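ParB-C (Sulfolobus sp. NOB8H2, PDB 4RS7) probably binds DNA through a dimeric, histone-like helical domain as part of the machinery that segregates an archaeal plasmid. Local coordinates at residues Y31-W34 against R35-A39; S62-E65 against R66-F70; R79-S82 against R83-F87. All coordinates share one frame; numbering follows the deposited sequence.

Contact 1: residues Y31-W34 against R35-A39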
loop_
_atom_site.group_PDB
_atom_site.type_symbol
_atom_site.label_atom_id
_atom_site.label_comp_id
_atom_site.label_asym_id
_atom_site.label_seq_id
_atom_site.Cartn_x
_atom_site.Cartn_y
_atom_site.Cartn_z
ATOM N N TYR A 31 -17.721 0.438 -4.442
ATOM C CA TYR A 31 -17.258 -0.826 -5.002
ATOM C C TYR A 31 -16.123 -0.602 -5.995
ATOM O O TYR A 31 -15.074 -1.237 -5.912
ATOM C CB TYR A 31 -18.399 -1.561 -5.707
ATOM C CG TYR A 31 -17.930 -2.775 -6.475
ATOM C CD1 TYR A 31 -17.836 -4.012 -5.856
ATOM C CD2 TYR A 31 -17.565 -2.681 -7.812
ATOM C CE1 TYR A 31 -17.404 -5.123 -6.543
ATOM C CE2 TYR A 31 -17.128 -3.792 -8.510
ATOM C CZ TYR A 31 -17.051 -5.011 -7.868
ATOM O OH TYR A 31 -16.614 -6.126 -8.544
ATOM N N GLU A 32 -16.344 0.301 -6.942
ATOM C CA GLU A 32 -15.367 0.550 -7.996
ATOM C C GLU A 32 -14.033 1.031 -7.440
ATOM O O GLU A 32 -12.975 0.604 -7.893
ATOM C CB GLU A 32 -15.920 1.543 -9.019
ATOM C CG GLU A 32 -17.147 1.022 -9.755
ATOM C CD GLU A 32 -16.851 -0.217 -10.589
ATOM O OE1 GLU A 32 -15.662 -0.582 -10.720
ATOM O OE2 GLU A 32 -17.807 -0.825 -11.113
ATOM N N ILE A 33 -14.098 1.918 -6.452
ATOM C CA ILE A 33 -12.905 2.423 -5.787
ATOM C C ILE A 33 -12.200 1.313 -5.001
ATOM O O ILE A 33 -10.973 1.210 -5.027
ATOM C CB ILE A 33 -13.253 3.599 -4.846
ATOM C CG1 ILE A 33 -13.866 4.754 -5.641
ATOM C CG2 ILE A 33 -12.027 4.061 -4.095
ATOM C CD1 ILE A 33 -12.934 5.338 -6.687
ATOM N N TRP A 34 -12.985 0.495 -4.301
ATOM C CA TRP A 34 -12.471 -0.667 -3.573
ATOM C C TRP A 34 -11.667 -1.573 -4.496
ATOM O O TRP A 34 -10.560 -1.998 -4.160
ATOM C CB TRP A 34 -13.633 -1.451 -2.950
ATOM C CG TRP A 34 -13.251 -2.752 -2.298
ATOM C CD1 TRP A 34 -12.292 -2.945 -1.343
ATOM C CD2 TRP A 34 -13.854 -4.033 -2.523
ATOM N NE1 TRP A 34 -12.248 -4.271 -0.976
ATOM C CE2 TRP A 34 -13.200 -4.959 -1.687
ATOM C CE3 TRP A 34 -14.878 -4.489 -3.359
ATOM C CZ2 TRP A 34 -13.535 -6.312 -1.662
ATOM C CZ3 TRP A 34 -15.212 -5.835 -3.331
ATOM C CH2 TRP A 34 -14.542 -6.729 -2.487
ATOM N N ARG A 35 -12.230 -1.861 -5.667
ATOM C CA ARG A 35 -11.551 -2.682 -6.664
ATOM C C ARG A 35 -10.313 -1.985 -7.220
ATOM O O ARG A 35 -9.253 -2.597 -7.344
ATOM C CB ARG A 35 -12.502 -3.044 -7.813
ATOM C CG ARG A 35 -13.622 -3.996 -7.432
ATOM C CD ARG A 35 -13.087 -5.266 -6.796
ATOM N NE ARG A 35 -14.128 -6.283 -6.681
ATOM C CZ ARG A 35 -14.037 -7.374 -5.927
ATOM N NH1 ARG A 35 -12.948 -7.594 -5.202
ATOM N NH2 ARG A 35 -15.043 -8.243 -5.891
ATOM N N ASN A 36 -10.448 -0.706 -7.556
ATOM C CA ASN A 36 -9.339 0.049 -8.133
ATOM C C ASN A 36 -8.147 0.155 -7.185
ATOM O O ASN A 36 -6.988 0.124 -7.611
ATOM C CB ASN A 36 -9.791 1.450 -8.560
ATOM C CG ASN A 36 -10.751 1.425 -9.741
ATOM O OD1 ASN A 36 -10.933 0.394 -10.392
ATOM N ND2 ASN A 36 -11.362 2.569 -10.027
HETATM N N MSE A 37 -8.443 0.277 -5.896
HETATM C CA MSE A 37 -7.415 0.408 -4.870
HETATM C C MSE A 37 -6.473 -0.796 -4.855
HETATM O O MSE A 37 -5.273 -0.657 -4.588
HETATM C CB MSE A 37 -8.071 0.563 -3.500
HETATM C CG MSE A 37 -7.208 1.245 -2.477
HETATM SE SE MSE A 37 -7.200 3.170 -2.739
HETATM C CE MSE A 37 -8.651 3.669 -1.536
ATOM N N GLU A 38 -7.013 -1.978 -5.130
ATOM C CA GLU A 38 -6.196 -3.187 -5.125
ATOM C C GLU A 38 -5.046 -3.079 -6.125
ATOM O O GLU A 38 -3.921 -3.495 -5.839
ATOM C CB GLU A 38 -7.042 -4.432 -5.416
ATOM C CG GLU A 38 -6.273 -5.744 -5.278
ATOM C CD GLU A 38 -7.157 -6.979 -5.438
ATOM O OE1 GLU A 38 -8.321 -6.844 -5.861
ATOM O OE2 GLU A 38 -6.685 -8.091 -5.131
ATOM N N ALA A 39 -5.327 -2.508 -7.292
ATOM C CA ALA A 39 -4.322 -2.391 -8.345
ATOM C C ALA A 39 -3.110 -1.570 -7.899
ATOM O O ALA A 39 -1.987 -1.824 -8.325
ATOM C CB ALA A 39 -4.934 -1.809 -9.609
#

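Contact 2: residues S62-E65 against R66-F70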
loop_
_atom_site.group_PDB
_atom_site.type_symbol
_atom_site.label_atom_id
_atom_site.label_comp_id
_atom_site.label_asym_id
_atom_site.label_seq_id
_atom_site.Cartn_x
_atom_site.Cartn_y
_atom_site.Cartn_z
ATOM N N SER A 62 16.608 -16.310 0.896
ATOM C CA SER A 62 15.441 -17.166 0.761
ATOM C C SER A 62 14.194 -16.321 0.535
ATOM O O SER A 62 14.196 -15.115 0.775
ATOM C CB SER A 62 15.256 -18.036 2.004
ATOM O OG SER A 62 14.617 -17.317 3.043
ATOM N N GLU A 63 13.128 -16.965 0.077
ATOM C CA GLU A 63 11.852 -16.296 -0.125
ATOM C C GLU A 63 11.371 -15.596 1.144
ATOM O O GLU A 63 10.810 -14.503 1.083
ATOM C CB GLU A 63 10.810 -17.305 -0.610
ATOM C CG GLU A 63 9.474 -16.698 -0.985
ATOM C CD GLU A 63 8.499 -17.738 -1.498
ATOM O OE1 GLU A 63 8.834 -18.940 -1.434
ATOM O OE2 GLU A 63 7.402 -17.358 -1.963
ATOM N N LYS A 64 11.590 -16.223 2.292
ATOM C CA LYS A 64 11.162 -15.642 3.560
ATOM C C LYS A 64 12.017 -14.438 3.928
ATOM O O LYS A 64 11.508 -13.429 4.408
ATOM C CB LYS A 64 11.199 -16.686 4.679
ATOM C CG LYS A 64 10.814 -16.140 6.048
ATOM C CD LYS A 64 9.468 -15.428 6.005
ATOM C CE LYS A 64 9.071 -14.921 7.387
ATOM N NZ LYS A 64 7.695 -14.352 7.387
ATOM N N GLU A 65 13.318 -14.555 3.696
ATOM C CA GLU A 65 14.257 -13.477 3.984
ATOM C C GLU A 65 13.998 -12.264 3.093
ATOM O O GLU A 65 14.083 -11.124 3.541
ATOM C CB GLU A 65 15.698 -13.962 3.816
ATOM C CG GLU A 65 16.111 -14.995 4.860
ATOM C CD GLU A 65 17.351 -15.774 4.464
ATOM O OE1 GLU A 65 17.797 -15.653 3.301
ATOM O OE2 GLU A 65 17.878 -16.515 5.321
ATOM N N ARG A 66 13.679 -12.509 1.828
ATOM C CA ARG A 66 13.400 -11.415 0.906
ATOM C C ARG A 66 12.100 -10.715 1.265
ATOM O O ARG A 66 12.007 -9.493 1.181
ATOM C CB ARG A 66 13.344 -11.916 -0.532
ATOM C CG ARG A 66 14.705 -12.233 -1.119
ATOM C CD ARG A 66 14.561 -12.816 -2.523
ATOM N NE ARG A 66 13.500 -13.816 -2.599
ATOM C CZ ARG A 66 13.719 -15.123 -2.692
ATOM N NH1 ARG A 66 14.958 -15.576 -2.727
ATOM N NH2 ARG A 66 12.706 -15.973 -2.761
ATOM N N GLU A 67 11.102 -11.497 1.664
ATOM C CA GLU A 67 9.809 -10.956 2.061
ATOM C C GLU A 67 9.942 -10.061 3.289
ATOM O O GLU A 67 9.271 -9.037 3.394
ATOM C CB GLU A 67 8.813 -12.090 2.328
ATOM C CG GLU A 67 7.567 -11.667 3.078
ATOM C CD GLU A 67 6.554 -12.794 3.221
ATOM O OE1 GLU A 67 6.341 -13.541 2.242
ATOM O OE2 GLU A 67 5.976 -12.936 4.318
ATOM N N GLU A 68 10.808 -10.454 4.220
ATOM C CA GLU A 68 11.060 -9.654 5.410
ATOM C C GLU A 68 11.620 -8.290 5.029
ATOM O O GLU A 68 11.263 -7.269 5.616
ATOM C CB GLU A 68 12.030 -10.381 6.346
ATOM C CG GLU A 68 11.426 -11.614 6.994
ATOM C CD GLU A 68 12.426 -12.419 7.802
ATOM O OE1 GLU A 68 13.637 -12.111 7.748
ATOM O OE2 GLU A 68 11.994 -13.365 8.495
ATOM N N ILE A 69 12.504 -8.278 4.040
ATOM C CA ILE A 69 13.089 -7.033 3.573
ATOM C C ILE A 69 12.046 -6.139 2.891
ATOM O O ILE A 69 12.033 -4.924 3.099
ATOM C CB ILE A 69 14.318 -7.294 2.673
ATOM C CG1 ILE A 69 15.443 -7.908 3.521
ATOM C CG2 ILE A 69 14.792 -6.003 2.017
ATOM C CD1 ILE A 69 16.716 -8.196 2.761
ATOM N N PHE A 70 11.161 -6.743 2.101
ATOM C CA PHE A 70 10.044 -6.003 1.510
ATOM C C PHE A 70 9.236 -5.273 2.577
ATOM O O PHE A 70 8.967 -4.079 2.454
ATOM C CB PHE A 70 9.126 -6.934 0.709
ATOM C CG PHE A 70 7.833 -6.286 0.260
ATOM C CD1 PHE A 70 7.796 -5.492 -0.874
ATOM C CD2 PHE A 70 6.655 -6.486 0.967
ATOM C CE1 PHE A 70 6.615 -4.904 -1.294
ATOM C CE2 PHE A 70 5.469 -5.899 0.550
ATOM C CZ PHE A 70 5.450 -5.110 -0.581
HETATM O O HOH W 1 7.709 -11.522 6.425
HETATM O O HOH W 2 5.285 -15.244 5.218
HETATM O O HOH W 3 15.728 -10.847 5.671
#

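Contact 3: residues R79-S82 against R83-F87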
loop_
_atom_site.group_PDB
_atom_site.type_symbol
_atom_site.label_atom_id
_atom_site.label_comp_id
_atom_site.label_asym_id
_atom_site.label_seq_id
_atom_site.Cartn_x
_atom_site.Cartn_y
_atom_site.Cartn_z
ATOM N N ARG A 79 -0.413 3.176 5.212
ATOM C CA ARG A 79 -1.179 4.122 6.007
ATOM C C ARG A 79 -1.890 5.103 5.093
ATOM O O ARG A 79 -1.646 5.129 3.888
ATOM C CB ARG A 79 -0.242 4.888 6.950
ATOM C CG ARG A 79 0.761 5.780 6.222
ATOM C CD ARG A 79 1.830 6.349 7.161
ATOM N NE ARG A 79 2.892 7.012 6.406
ATOM C CZ ARG A 79 2.844 8.274 5.991
ATOM N NH1 ARG A 79 1.791 9.029 6.268
ATOM N NH2 ARG A 79 3.854 8.786 5.304
ATOM N N LEU A 80 -2.780 5.907 5.665
ATOM C CA LEU A 80 -3.373 7.006 4.922
ATOM C C LEU A 80 -2.437 8.204 5.029
ATOM O O LEU A 80 -2.232 8.729 6.123
ATOM C CB LEU A 80 -4.748 7.365 5.497
ATOM C CG LEU A 80 -5.510 8.496 4.799
ATOM C CD1 LEU A 80 -5.751 8.171 3.324
ATOM C CD2 LEU A 80 -6.829 8.754 5.506
ATOM N N PHE A 81 -1.845 8.612 3.908
ATOM C CA PHE A 81 -1.012 9.813 3.883
ATOM C C PHE A 81 -1.903 11.016 4.170
ATOM O O PHE A 81 -3.038 11.067 3.708
ATOM C CB PHE A 81 -0.339 9.987 2.520
ATOM C CG PHE A 81 0.746 8.981 2.235
ATOM C CD1 PHE A 81 0.459 7.629 2.160
ATOM C CD2 PHE A 81 2.052 9.395 2.016
ATOM C CE1 PHE A 81 1.454 6.705 1.891
ATOM C CE2 PHE A 81 3.051 8.477 1.744
ATOM C CZ PHE A 81 2.753 7.131 1.680
ATOM N N SER A 82 -1.398 11.978 4.935
ATOM C CA SER A 82 -2.180 13.166 5.255
ATOM C C SER A 82 -2.408 14.008 4.003
ATOM O O SER A 82 -1.670 13.892 3.024
ATOM C CB SER A 82 -1.488 14.004 6.336
ATOM O OG SER A 82 -0.302 14.604 5.842
ATOM N N ARG A 83 -3.436 14.851 4.037
ATOM C CA ARG A 83 -3.720 15.743 2.919
ATOM C C ARG A 83 -2.518 16.633 2.637
ATOM O O ARG A 83 -2.254 16.984 1.490
ATOM C CB ARG A 83 -4.962 16.601 3.190
ATOM C CG ARG A 83 -6.244 15.798 3.373
ATOM C CD ARG A 83 -7.493 16.675 3.300
ATOM N NE ARG A 83 -8.237 16.454 2.062
ATOM C CZ ARG A 83 -8.059 17.155 0.946
ATOM N NH1 ARG A 83 -7.162 18.134 0.905
ATOM N NH2 ARG A 83 -8.777 16.880 -0.132
ATOM N N GLU A 84 -1.784 16.988 3.686
ATOM C CA GLU A 84 -0.632 17.868 3.529
ATOM C C GLU A 84 0.534 17.156 2.845
ATOM O O GLU A 84 1.364 17.794 2.196
ATOM C CB GLU A 84 -0.199 18.449 4.877
ATOM C CG GLU A 84 0.697 19.672 4.757
ATOM C CD GLU A 84 0.067 20.777 3.922
ATOM O OE1 GLU A 84 0.797 21.707 3.516
ATOM O OE2 GLU A 84 -1.157 20.719 3.673
ATOM N N GLU A 85 0.590 15.834 2.990
ATOM C CA GLU A 85 1.628 15.039 2.343
ATOM C C GLU A 85 1.370 14.883 0.849
ATOM O O GLU A 85 2.300 14.898 0.044
ATOM C CB GLU A 85 1.733 13.656 2.987
ATOM C CG GLU A 85 2.320 13.660 4.387
ATOM C CD GLU A 85 2.408 12.269 4.965
ATOM O OE1 GLU A 85 3.463 11.628 4.800
ATOM O OE2 GLU A 85 1.417 11.809 5.571
ATOM N N VAL A 86 0.102 14.734 0.484
ATOM C CA VAL A 86 -0.260 14.479 -0.905
ATOM C C VAL A 86 -0.595 15.762 -1.667
ATOM O O VAL A 86 -0.450 15.827 -2.892
ATOM C CB VAL A 86 -1.438 13.485 -1.000
ATOM C CG1 VAL A 86 -1.068 12.178 -0.330
ATOM C CG2 VAL A 86 -2.675 14.066 -0.357
ATOM N N PHE A 87 -1.038 16.781 -0.941
ATOM C CA PHE A 87 -1.409 18.054 -1.552
ATOM C C PHE A 87 -0.587 19.204 -0.981
ATOM O O PHE A 87 -1.025 19.870 -0.045
ATOM C CB PHE A 87 -2.900 18.341 -1.345
ATOM C CG PHE A 87 -3.810 17.324 -1.969
ATOM C CD1 PHE A 87 -3.814 17.129 -3.339
ATOM C CD2 PHE A 87 -4.676 16.575 -1.187
ATOM C CE1 PHE A 87 -4.651 16.195 -3.920
ATOM C CE2 PHE A 87 -5.519 15.642 -1.761
ATOM C CZ PHE A 87 -5.507 15.451 -3.130
#

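Contact 1: residues Y31-W34 against R35-A39
Tyr31 to Ala39 form about two and a half turns in the middle of the long helix 24-50, and three i to i+4 backbone hydrogen bonds tie the halves together: Arg35 N to Tyr31 O, Asn36 N to Glu32 O, and Met37 N to Ile33 O at 2.8 Å. On one flank of these turns the side chain of Arg35 runs between two aromatic rings and treats each differently. Its CG sits over a face of the Tyr31 ring, 3.9 Å from the ring centroid, in a CH-pi contact displaced toward the rim. Its chain bends at chi2, and farther along NE gives a nearly straight hydrogen bond to Tyr31 OH (3.1 Å, 170°). The hydroxyl lies close to the guanidinium plane, and the Tyr31 ring stands almost perpendicular to that plane. Trp34 lies over one face of the same guanidinium. The CG of Trp34 is anti to the backbone N (chi1 174°), and the indole runs alongside the arginine, pointing the same way; the two planes are 24° apart. Trp34 CZ3 lies 3.2 Å from Arg35 CZ, and Trp34 CH2 is 3.3 Å from Arg35 NH1. The bond to Tyr31 OH at the edge and the indole over one face together probably restrict how the guanidinium can turn. A different side of the helix carries Ile33 and the selenomethionine Met37, where Ile33 CG2 and Met37 CE pack at 4.3 Å. Beyond these turns, helix 2-9 of the same chain lies against the aromatic side, with Leu6 touching both Tyr31 and Trp34 and Ser5 touching Arg35. The second subunit packs Met73 on Trp34 and Val74 on Met37, while Tyr77 of that subunit is hydrogen-bonded to Trp34 O, so this part of helix 24-50 belongs to the dimer interface.

Contact 2: residues S62-E65 against R66-F70
A capping box opens helix 63-74, with Ser62 at the N-cap and Glu65 three residues on. Ser62 OG accepts from Glu65 N at 3.1 Å and, weakly, from Lys64 N; in return Ser62 N donates to Glu65 OE1 (2.8 Å, 172°), reaching that oxygen from above the carboxylate plane. The first turns then close through backbone bonds from Arg66 N to Ser62 O, Glu67 N to Glu63 O, Glu68 N to Lys64 O and Ile69 N to Glu65 O. Arg66 turns back over the cap: bent at chi3 (-44°), its chain brings one guanidinium face over Ser62 C, 3.4 Å from Arg66 NH1, though the NH2 end is modelled too close to Glu63 and its exact position is doubtful. Its NE forms a salt bridge with Asp53, which anchors the cap to helix 52-58. On the outer side, Lys64 NZ makes a long salt bridge to Glu67 OE2, 3.8 Å away. One water bridges the pair, 3.0 Å from Lys64 NZ; a second holds Glu67 OE2 firmly but Lys64 NZ only weakly. Lys64 CE also rests 3.5 Å from Glu68 OE2. A third water donates to both Glu65 O and Glu68 OE1. The negative charges of Glu63 and Glu65 in the first turn probably interact favourably with the positive end of the helix dipole, while water carries much of the Lys64-Glu67 link.

Contact 3: residues R79-S82 against R83-F87
Glu85 reaches back past Ser82 to Arg79, and its carboxylate joins the loop 79-82 to the short helix 83-86. With CG anti to its own carbonyl carbon (chi1 -71°) and an extended chi2, the glutamate sends its carboxylate toward the residues ahead of the helix. Arg79 comes from the opposite direction, its chain extended from CG to NE, and grips it end-on: NH1 bonds to Glu85 OE2 and NH2 to Glu85 OE1, each at 2.9 Å. Both oxygens use their syn lone pairs, and the two flat groups are nearly coplanar, 6° apart. Glu85 OE2 also accepts from Ser82 N (2.9 Å), which arrives on the anti side and somewhat out of the carboxylate plane. That bond is half of a capping box. For the other half, Ser82 places OG between its backbone N and carbonyl carbon (chi1 69°), where it accepts from Glu85 N at 3.2 Å. Glu85 N is shared with Ser82 O, which it meets from above the carbonyl plane, while Val86 N reaches the same oxygen in that plane. Beside this polar network, the Phe81 ring has Arg79 NH2 over one face, 3.6 Å above the plane and toward the rim, while Phe81 CB packs on Val86 CG1 at 3.7 Å. Arg79 NE, for its part, is hydrogen-bonded to Pro76 O, which ties the arginine to the chain after helix 63-74. Helix 24-50 of the second subunit lies alongside: its Ser45 and Tyr49 bond the Phe81 backbone, Tyr49 makes a cation-pi contact with Arg83, and Lys42 packs against Phe81 and Val86.

How the contacts relate
The three contacts follow one another along the chain without touching. Contact 1 lies nearest the middle, its centre about 8 Å from that of the chain; contact 2 is farther out, at about 20 Å, and contact 3 at about 16 Å. Centre to centre, contacts 1 and 3 are about 19 Å apart, and contact 2 stands about 27 Å from contact 1 and 28 Å from contact 3. What they share is the second subunit, which each of them touches: contact 1 through Trp34 and Met37, contact 2 through Ile69 and Phe70, contact 3 through Phe81 and Arg83 among others. Contacts 2 and 3 each start a helix with a serine-glutamate capping box, whereas contact 1 is mid-helix.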